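Local coordinates for acyl-CoA synthetase (AMP-forming)/AMP-acid ligase II-like protein (Dyadobacter fermentans, PDB 4GS5), which belongs to the ATP-dependent AMP-binding enzymes, which typically activate carboxylic acids, and may act as a medium-chain fatty acid-CoA ligase, at residues F30-L35 and L96-E101; L134-E139 and L164-I168; G145-R149 and D170-P174. All blocks are in the same frame, centred on the assembly; numbering follows the deposited sequence.

Interaction 1: F30-L35 and L96-E101; sequences FMEKWL and LVRGME. With EDO (1,2-ethanediol), chain U.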
loop_
_atom_site.group_PDB
_atom_site.type_symbol
_atom_site.label_atom_id
_atom_site.label_comp_id
_atom_site.label_asym_id
_atom_site.label_seq_id
_atom_site.Cartn_x
_atom_site.Cartn_y
_atom_site.Cartn_z
ATOM N N PHE A 30 21.418 6.290 16.262
ATOM C CA PHE A 30 20.007 6.363 16.547
ATOM C C PHE A 30 19.700 5.695 17.879
ATOM O O PHE A 30 19.007 6.267 18.721
ATOM C CB PHE A 30 19.165 5.709 15.444
ATOM C CG PHE A 30 17.716 5.630 15.792
ATOM C CD1 PHE A 30 16.877 6.703 15.556
ATOM C CD2 PHE A 30 17.194 4.495 16.386
ATOM C CE1 PHE A 30 15.535 6.638 15.887
ATOM C CE2 PHE A 30 15.870 4.426 16.732
ATOM C CZ PHE A 30 15.034 5.496 16.479
HETATM N N MSE A 31 20.213 4.484 18.076
HETATM C CA MSE A 31 19.934 3.762 19.316
HETATM C C MSE A 31 20.416 4.513 20.556
HETATM O O MSE A 31 19.689 4.623 21.553
HETATM C CB MSE A 31 20.524 2.359 19.265
HETATM C CG MSE A 31 19.839 1.496 18.232
HETATM SE SE MSE A 31 20.769 -0.167 17.945
HETATM C CE MSE A 31 20.105 -1.141 19.501
ATOM N N GLU A 32 21.640 5.033 20.486
ATOM C CA GLU A 32 22.168 5.815 21.589
ATOM C C GLU A 32 21.200 6.953 21.893
ATOM O O GLU A 32 20.875 7.203 23.051
ATOM C CB GLU A 32 23.558 6.344 21.249
ATOM C CG GLU A 32 24.643 5.273 21.327
ATOM C CD GLU A 32 25.098 4.985 22.761
ATOM O OE1 GLU A 32 25.915 5.776 23.296
ATOM O OE2 GLU A 32 24.645 3.970 23.347
ATOM N N LYS A 33 20.709 7.624 20.852
ATOM C CA LYS A 33 19.776 8.729 21.061
ATOM C C LYS A 33 18.442 8.257 21.662
ATOM O O LYS A 33 17.903 8.895 22.576
ATOM C CB LYS A 33 19.543 9.530 19.770
ATOM C CG LYS A 33 18.731 10.799 20.011
ATOM C CD LYS A 33 18.447 11.600 18.745
ATOM C CE LYS A 33 17.574 12.812 19.092
ATOM N NZ LYS A 33 17.107 13.587 17.908
ATOM N N TRP A 34 17.912 7.144 21.157
ATOM C CA TRP A 34 16.678 6.599 21.711
ATOM C C TRP A 34 16.815 6.341 23.214
ATOM O O TRP A 34 16.006 6.820 24.016
ATOM C CB TRP A 34 16.267 5.310 20.997
ATOM C CG TRP A 34 14.981 4.744 21.529
ATOM C CD1 TRP A 34 14.839 3.809 22.509
ATOM C CD2 TRP A 34 13.660 5.095 21.113
ATOM N NE1 TRP A 34 13.510 3.554 22.730
ATOM C CE2 TRP A 34 12.765 4.330 21.887
ATOM C CE3 TRP A 34 13.146 5.982 20.161
ATOM C CZ2 TRP A 34 11.379 4.421 21.732
ATOM C CZ3 TRP A 34 11.772 6.073 20.011
ATOM C CH2 TRP A 34 10.904 5.293 20.787
ATOM N N LEU A 35 17.843 5.580 23.583
ATOM C CA LEU A 35 18.098 5.231 24.980
ATOM C C LEU A 35 18.306 6.461 25.865
ATOM O O LEU A 35 17.942 6.456 27.044
ATOM C CB LEU A 35 19.301 4.285 25.085
ATOM C CG LEU A 35 19.158 2.974 24.296
ATOM C CD1 LEU A 35 20.432 2.145 24.374
ATOM C CD2 LEU A 35 17.957 2.164 24.785
ATOM N N LEU A 96 14.762 -1.030 14.675
ATOM C CA LEU A 96 15.582 -0.749 15.863
ATOM C C LEU A 96 14.722 -0.370 17.060
ATOM O O LEU A 96 14.961 -0.825 18.178
ATOM C CB LEU A 96 16.575 0.381 15.583
ATOM C CG LEU A 96 17.488 0.186 14.370
ATOM C CD1 LEU A 96 18.450 1.357 14.261
ATOM C CD2 LEU A 96 18.240 -1.129 14.489
ATOM N N VAL A 97 13.729 0.481 16.816
ATOM C CA VAL A 97 12.785 0.900 17.846
ATOM C C VAL A 97 12.044 -0.291 18.429
ATOM O O VAL A 97 11.978 -0.448 19.654
ATOM C CB VAL A 97 11.758 1.918 17.295
ATOM C CG1 VAL A 97 10.649 2.166 18.320
ATOM C CG2 VAL A 97 12.462 3.226 16.928
ATOM N N ARG A 98 11.485 -1.133 17.556
ATOM C CA ARG A 98 10.826 -2.365 18.007
ATOM C C ARG A 98 11.800 -3.198 18.831
ATOM O O ARG A 98 11.477 -3.655 19.925
ATOM C CB ARG A 98 10.320 -3.184 16.815
ATOM C CG ARG A 98 9.158 -2.542 16.073
ATOM C CD ARG A 98 9.001 -3.139 14.672
ATOM N NE ARG A 98 7.998 -2.424 13.888
ATOM C CZ ARG A 98 7.969 -2.393 12.560
ATOM N NH1 ARG A 98 8.887 -3.038 11.854
ATOM N NH2 ARG A 98 7.022 -1.718 11.936
ATOM N N GLY A 99 13.003 -3.378 18.301
ATOM C CA GLY A 99 14.046 -4.105 19.004
ATOM C C GLY A 99 14.319 -3.604 20.411
ATOM O O GLY A 99 14.497 -4.401 21.334
HETATM N N MSE A 100 14.369 -2.286 20.589
HETATM C CA MSE A 100 14.687 -1.737 21.902
HETATM C C MSE A 100 13.472 -1.705 22.822
HETATM O O MSE A 100 13.595 -1.876 24.035
HETATM C CB MSE A 100 15.288 -0.342 21.779
HETATM C CG MSE A 100 16.713 -0.329 21.281
HETATM SE SE MSE A 100 17.296 1.503 21.150
HETATM C CE MSE A 100 16.093 2.130 19.755
ATOM N N GLU A 101 12.300 -1.472 22.247
ATOM C CA GLU A 101 11.085 -1.445 23.046
ATOM C C GLU A 101 10.649 -2.838 23.484
ATOM O O GLU A 101 10.094 -3.002 24.566
ATOM C CB GLU A 101 9.963 -0.748 22.285
ATOM C CG GLU A 101 10.149 0.749 22.214
ATOM C CD GLU A 101 10.071 1.381 23.591
ATOM O OE1 GLU A 101 8.936 1.569 24.085
ATOM O OE2 GLU A 101 11.137 1.669 24.180
HETATM C C1 EDO U . 17.375 11.313 15.214
HETATM O O1 EDO U . 17.151 12.736 15.186
HETATM C C2 EDO U . 18.632 10.984 14.423
HETATM O O2 EDO U . 19.255 9.815 14.937
HETATM O O HOH W 1 13.505 1.269 25.251
#
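A knob-into-hole joint between helix 22-36 and helix 90-102, whose segments cross at -45° with axes 10.7 Å apart, is built on selenomethionine Met100 lodged among Phe30, Met31, Trp34 and Leu35. Its chain bends at the last torsion (chi3 -65°), which turns CE onto the indole: CE lies 3.3 Å from Trp34 CG, while SE makes an oblique Met-aromatic contact with the five-membered ring. The same SE also meets Met31 CB and Leu35 CD2, each at 3.8 Å. Val97 splits its methyls between two rings, CG1 standing 4.0 Å over one face of the indole toward its rim, and CG2 reaching the edge of Phe30 at CZ (3.5 Å). At the indole edge, in the ring plane, Trp34 NE1 gives a weak hydrogen bond to Glu101 OE2 (3.4 Å, 146°), and a water that donates to OE2 at 2.6 Å lies there too. Replacing Trp34 by an alanine would probably open a gap beside the Met100 methyl and leave Glu101 without its indole donor. Arg59 makes a cation-pi contact with the same indole. Cohesion here is thus chiefly apolar and selenium-aromatic, with the direct polar bond between the segments, a weak one, at the indole N-H.

Interaction 2: L134-E139 and L164-I168; sequences LQSILE and LAMQI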
loop_
_atom_site.group_PDB
_atom_site.type_symbol
_atom_site.label_atom_id
_atom_site.label_comp_id
_atom_site.label_asym_id
_atom_site.label_seq_id
_atom_site.Cartn_x
_atom_site.Cartn_y
_atom_site.Cartn_z
ATOM N N LEU A 134 11.942 -10.814 -0.721
ATOM C CA LEU A 134 11.487 -12.179 -0.503
ATOM C C LEU A 134 11.544 -12.957 -1.811
ATOM O O LEU A 134 11.884 -14.136 -1.842
ATOM C CB LEU A 134 10.063 -12.205 0.055
ATOM C CG LEU A 134 9.460 -13.586 0.292
ATOM C CD1 LEU A 134 10.346 -14.379 1.246
ATOM C CD2 LEU A 134 8.039 -13.437 0.849
ATOM N N GLN A 135 11.206 -12.301 -2.907
ATOM C CA GLN A 135 11.235 -12.968 -4.203
ATOM C C GLN A 135 12.665 -13.368 -4.553
ATOM O O GLN A 135 12.890 -14.407 -5.169
ATOM C CB GLN A 135 10.647 -12.069 -5.293
ATOM C CG GLN A 135 10.166 -12.827 -6.543
ATOM C CD GLN A 135 11.251 -13.015 -7.585
ATOM O OE1 GLN A 135 12.318 -12.408 -7.508
ATOM N NE2 GLN A 135 10.973 -13.851 -8.586
ATOM N N SER A 136 13.630 -12.526 -4.164
ATOM C CA SER A 136 15.047 -12.776 -4.460
ATOM C C SER A 136 15.533 -14.002 -3.707
ATOM O O SER A 136 16.229 -14.844 -4.258
ATOM C CB SER A 136 15.925 -11.585 -4.058
ATOM O OG SER A 136 15.870 -10.546 -5.016
ATOM N N ILE A 137 15.184 -14.072 -2.430
ATOM C CA ILE A 137 15.508 -15.232 -1.616
ATOM C C ILE A 137 14.944 -16.506 -2.244
ATOM O O ILE A 137 15.624 -17.522 -2.310
ATOM C CB ILE A 137 14.943 -15.090 -0.199
ATOM C CG1 ILE A 137 15.731 -14.037 0.582
ATOM C CG2 ILE A 137 14.948 -16.443 0.511
ATOM C CD1 ILE A 137 15.085 -13.658 1.904
ATOM N N LEU A 138 13.703 -16.435 -2.710
ATOM C CA LEU A 138 13.029 -17.586 -3.313
ATOM C C LEU A 138 13.590 -18.007 -4.675
ATOM O O LEU A 138 13.466 -19.169 -5.066
ATOM C CB LEU A 138 11.531 -17.305 -3.442
ATOM C CG LEU A 138 10.798 -17.217 -2.106
ATOM C CD1 LEU A 138 9.443 -16.535 -2.277
ATOM C CD2 LEU A 138 10.652 -18.622 -1.515
ATOM N N GLU A 139 14.198 -17.068 -5.397
ATOM C CA GLU A 139 14.704 -17.355 -6.741
ATOM C C GLU A 139 16.133 -17.878 -6.736
ATOM O O GLU A 139 16.551 -18.625 -7.635
ATOM C CB GLU A 139 14.624 -16.106 -7.616
ATOM C CG GLU A 139 13.224 -15.807 -8.099
ATOM C CD GLU A 139 12.784 -16.739 -9.215
ATOM O OE1 GLU A 139 13.472 -16.768 -10.265
ATOM O OE2 GLU A 139 11.759 -17.440 -9.034
ATOM N N LEU A 164 4.382 -13.739 -6.996
ATOM C CA LEU A 164 4.944 -13.816 -5.661
ATOM C C LEU A 164 3.844 -14.236 -4.671
ATOM O O LEU A 164 4.089 -14.997 -3.740
ATOM C CB LEU A 164 5.620 -12.489 -5.257
ATOM C CG LEU A 164 6.096 -12.404 -3.811
ATOM C CD1 LEU A 164 7.160 -13.448 -3.523
ATOM C CD2 LEU A 164 6.612 -10.993 -3.416
ATOM N N ALA A 165 2.624 -13.767 -4.892
ATOM C CA ALA A 165 1.514 -14.181 -4.038
ATOM C C ALA A 165 1.312 -15.712 -4.086
ATOM O O ALA A 165 1.112 -16.361 -3.053
ATOM C CB ALA A 165 0.235 -13.454 -4.431
HETATM N N MSE A 166 1.393 -16.289 -5.276
HETATM C CA MSE A 166 1.280 -17.746 -5.422
HETATM C C MSE A 166 2.389 -18.513 -4.696
HETATM O O MSE A 166 2.132 -19.564 -4.100
HETATM C CB MSE A 166 1.242 -18.154 -6.901
HETATM C CG MSE A 166 -0.037 -17.757 -7.628
HETATM SE SE MSE A 166 -1.574 -18.824 -7.102
HETATM C CE MSE A 166 -2.956 -17.451 -7.155
ATOM N N GLN A 167 3.616 -18.002 -4.758
ATOM C CA GLN A 167 4.751 -18.573 -4.018
ATOM C C GLN A 167 4.591 -18.494 -2.497
ATOM O O GLN A 167 4.926 -19.438 -1.772
ATOM C CB GLN A 167 6.054 -17.860 -4.395
ATOM C CG GLN A 167 6.695 -18.355 -5.687
ATOM C CD GLN A 167 7.961 -17.585 -6.036
ATOM O OE1 GLN A 167 7.914 -16.391 -6.333
ATOM N NE2 GLN A 167 9.096 -18.267 -6.001
ATOM N N ILE A 168 4.105 -17.355 -2.019
ATOM C CA ILE A 168 3.895 -17.151 -0.595
ATOM C C ILE A 168 2.819 -18.094 -0.067
ATOM O O ILE A 168 2.953 -18.622 1.036
ATOM C CB ILE A 168 3.543 -15.698 -0.283
ATOM C CG1 ILE A 168 4.788 -14.820 -0.453
ATOM C CG2 ILE A 168 2.997 -15.576 1.138
ATOM C CD1 ILE A 168 4.498 -13.339 -0.514
#
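Leu134, the first residue of its segment to touch helix 162-169, sends CD2 against Ile168, 3.8 Å from CG1 and equally near CD1, the two side chains meeting at a slant. With CG opposite the backbone N (chi1 178°), the Leu134 branch lies on the buried side of the joint, where Met129 of strand 126-129 also packs on it. The contact is plain helix-helix packing: helix 131-139, which follows that strand, lies against helix 162-169, which runs between strands 153-155 and 175-180. One residue on, Gln135 contributes its aliphatic root: CB rests 4.1 Å from Leu164 CD1. The next contact comes three residues on, at Leu138. Its CD1 meets the same Leu164 methyl at 4.0 Å, the two side chains crossing at about a right angle. Leu164 CD1 therefore touches both Gln135 and Leu138. Gln167 approaches Leu138 from the opposite direction on an extended chain that carries its amide over to helix 131-139, and NE2 comes 3.7 Å from Leu138 CB. Glu139, at the end of the segment, is poorly ordered, and the approach of its OE2 to Gln167 NE2, at 4.1 Å, is loose and tentative. The axes of the two segments are 11.0 Å apart and cross at 66°. The chemistry is graded: leucine and isoleucine methyls hold the inner side by dispersion, while amide and carboxylate groups form a polar outer margin without direct hydrogen bonds between the segments.

Interaction 3: G145-R149 and D170-P174; sequences GQVDR and DLAMP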
loop_
_atom_site.group_PDB
_atom_site.type_symbol
_atom_site.label_atom_id
_atom_site.label_comp_id
_atom_site.label_asym_id
_atom_site.label_seq_id
_atom_site.Cartn_x
_atom_site.Cartn_y
_atom_site.Cartn_z
ATOM N N GLY A 145 16.226 -22.584 -0.216
ATOM C CA GLY A 145 15.999 -23.687 0.704
ATOM C C GLY A 145 15.956 -23.253 2.158
ATOM O O GLY A 145 15.542 -24.018 3.032
ATOM N N GLN A 146 16.389 -22.020 2.416
ATOM C CA GLN A 146 16.435 -21.494 3.777
ATOM C C GLN A 146 15.402 -20.401 4.023
ATOM O O GLN A 146 15.453 -19.738 5.052
ATOM C CB GLN A 146 17.827 -20.927 4.096
ATOM C CG GLN A 146 18.925 -21.964 4.226
ATOM C CD GLN A 146 19.302 -22.582 2.898
ATOM O OE1 GLN A 146 19.919 -21.930 2.049
ATOM N NE2 GLN A 146 18.934 -23.846 2.707
ATOM N N VAL A 147 14.470 -20.203 3.092
ATOM C CA VAL A 147 13.483 -19.131 3.252
ATOM C C VAL A 147 12.706 -19.225 4.580
ATOM O O VAL A 147 12.322 -18.204 5.161
ATOM C CB VAL A 147 12.505 -19.066 2.063
ATOM C CG1 VAL A 147 11.646 -20.318 2.005
ATOM C CG2 VAL A 147 11.638 -17.816 2.153
ATOM N N ASP A 148 12.486 -20.441 5.068
ATOM C CA ASP A 148 11.743 -20.605 6.314
ATOM C C ASP A 148 12.545 -20.181 7.567
ATOM O O ASP A 148 11.963 -19.894 8.612
ATOM C CB ASP A 148 11.149 -22.014 6.423
ATOM C CG ASP A 148 9.944 -22.202 5.500
ATOM O OD1 ASP A 148 9.421 -21.192 4.983
ATOM O OD2 ASP A 148 9.505 -23.345 5.292
ATOM N N ARG A 149 13.868 -20.091 7.441
ATOM C CA ARG A 149 14.702 -19.600 8.532
ATOM C C ARG A 149 14.385 -18.141 8.878
ATOM O O ARG A 149 14.875 -17.602 9.873
ATOM C CB ARG A 149 16.182 -19.763 8.193
ATOM C CG ARG A 149 16.812 -21.081 8.659
ATOM C CD ARG A 149 16.205 -22.299 7.980
ATOM N NE ARG A 149 17.154 -23.412 7.914
ATOM C CZ ARG A 149 17.251 -24.246 6.883
ATOM N NH1 ARG A 149 18.142 -25.225 6.894
ATOM N NH2 ARG A 149 16.453 -24.100 5.838
ATOM N N ASP A 170 2.306 -21.011 -0.772
ATOM C CA ASP A 170 2.828 -22.350 -0.554
ATOM C C ASP A 170 3.904 -22.480 0.525
ATOM O O ASP A 170 4.430 -23.578 0.742
ATOM C CB ASP A 170 3.308 -22.963 -1.866
ATOM C CG ASP A 170 2.451 -24.128 -2.281
ATOM O OD1 ASP A 170 2.778 -25.277 -1.903
ATOM O OD2 ASP A 170 1.424 -23.887 -2.956
ATOM N N LEU A 171 4.223 -21.375 1.198
ATOM C CA LEU A 171 5.220 -21.390 2.264
ATOM C C LEU A 171 4.589 -21.777 3.597
ATOM O O LEU A 171 3.591 -21.206 3.996
ATOM C CB LEU A 171 5.894 -20.021 2.401
ATOM C CG LEU A 171 6.704 -19.504 1.214
ATOM C CD1 LEU A 171 7.234 -18.084 1.499
ATOM C CD2 LEU A 171 7.844 -20.457 0.915
ATOM N N ALA A 172 5.192 -22.747 4.278
ATOM C CA ALA A 172 4.794 -23.120 5.627
ATOM C C ALA A 172 5.369 -22.148 6.652
ATOM O O ALA A 172 6.107 -22.551 7.565
ATOM C CB ALA A 172 5.250 -24.557 5.928
HETATM N N MSE A 173 5.025 -20.873 6.492
HETATM C CA MSE A 173 5.564 -19.793 7.315
HETATM C C MSE A 173 4.644 -18.584 7.235
HETATM O O MSE A 173 4.270 -18.179 6.140
HETATM C CB MSE A 173 6.946 -19.382 6.796
HETATM C CG MSE A 173 7.413 -18.067 7.372
HETATM SE SE MSE A 173 9.252 -17.608 6.926
HETATM C CE MSE A 173 9.006 -17.398 5.002
ATOM N N PRO A 174 4.305 -17.980 8.386
ATOM C CA PRO A 174 3.399 -16.825 8.390
ATOM C C PRO A 174 3.981 -15.630 7.649
ATOM O O PRO A 174 5.060 -15.175 8.015
ATOM C CB PRO A 174 3.247 -16.482 9.886
ATOM C CG PRO A 174 3.783 -17.626 10.625
ATOM C CD PRO A 174 4.747 -18.346 9.744
HETATM O O HOH W 2 7.710 -23.815 3.469
#
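Asp148 OD2 and the backbone N of Ala172 are joined through one water, which donates to the carboxylate oxygen at 2.6 Å and accepts from the Ala172 N-H at 2.9 Å. This bridge ties the 3-10 segment 145-149 to the loop 170-174, which leads from helix 162-169 into strand 175-180. Ala172 is the centre of an inverse gamma turn, closed by a weak hydrogen bond from Met173 N to Leu171 O; while the turn folds back on itself, the N-H of its central residue is engaged by the water. The other carboxylate oxygen, OD1, does not join in this bridge but lies against selenomethionine Met173, 3.6 Å from CB. Met173 leaves its backbone with CG opposite the backbone N (chi1 166°) and then bends at its end (chi3 65°), bringing CE to 3.4 Å from Val147 O. SE also lies near this carbonyl oxygen, at 3.6 Å, so the end of the side chain runs beside the backbone of the 3-10 segment as well as its side chains. Val147 divides its two methyls between different partners: CG1 meets Leu171 CD2 tip to tip at 4.0 Å, and CG2 reaches Met173 CE at 3.9 Å. The Met173 carbonyl oxygen also accepts a hydrogen bond from Asn194 ND2. Neighbouring Pro174 is connected by a backbone hydrogen bond to Val153, at the start of strand 153-155. The contact consequently combines a small apolar centre of valine, leucine and selenomethionine with a partly exposed polar rim, where the probably negative charge of Asp148 is met through a water by the Ala172 N-H.

How the interactions relate
Interactions 2 and 3 form one continuous packing region, their centres 10 Å apart. Val147 is the main junction: its CG2 lies 3.8 Å from Leu134 CD1 and 3.9 Å from Leu138 CD2, while Leu171 CD2 adds a further contact with Leu138 CD2 at 4.1 Å. Their segments alternate along the chain: helix packs on helix in interaction 2, and the connections that follow them meet in interaction 3. Interaction 1 is a separate helix pair, its centre about 31 Å from that of interaction 2 and 29 Å from that of interaction 3, and it touches neither. The only bound group described, an ethanediol probably from the crystallisation liquor, lies beside interaction 1.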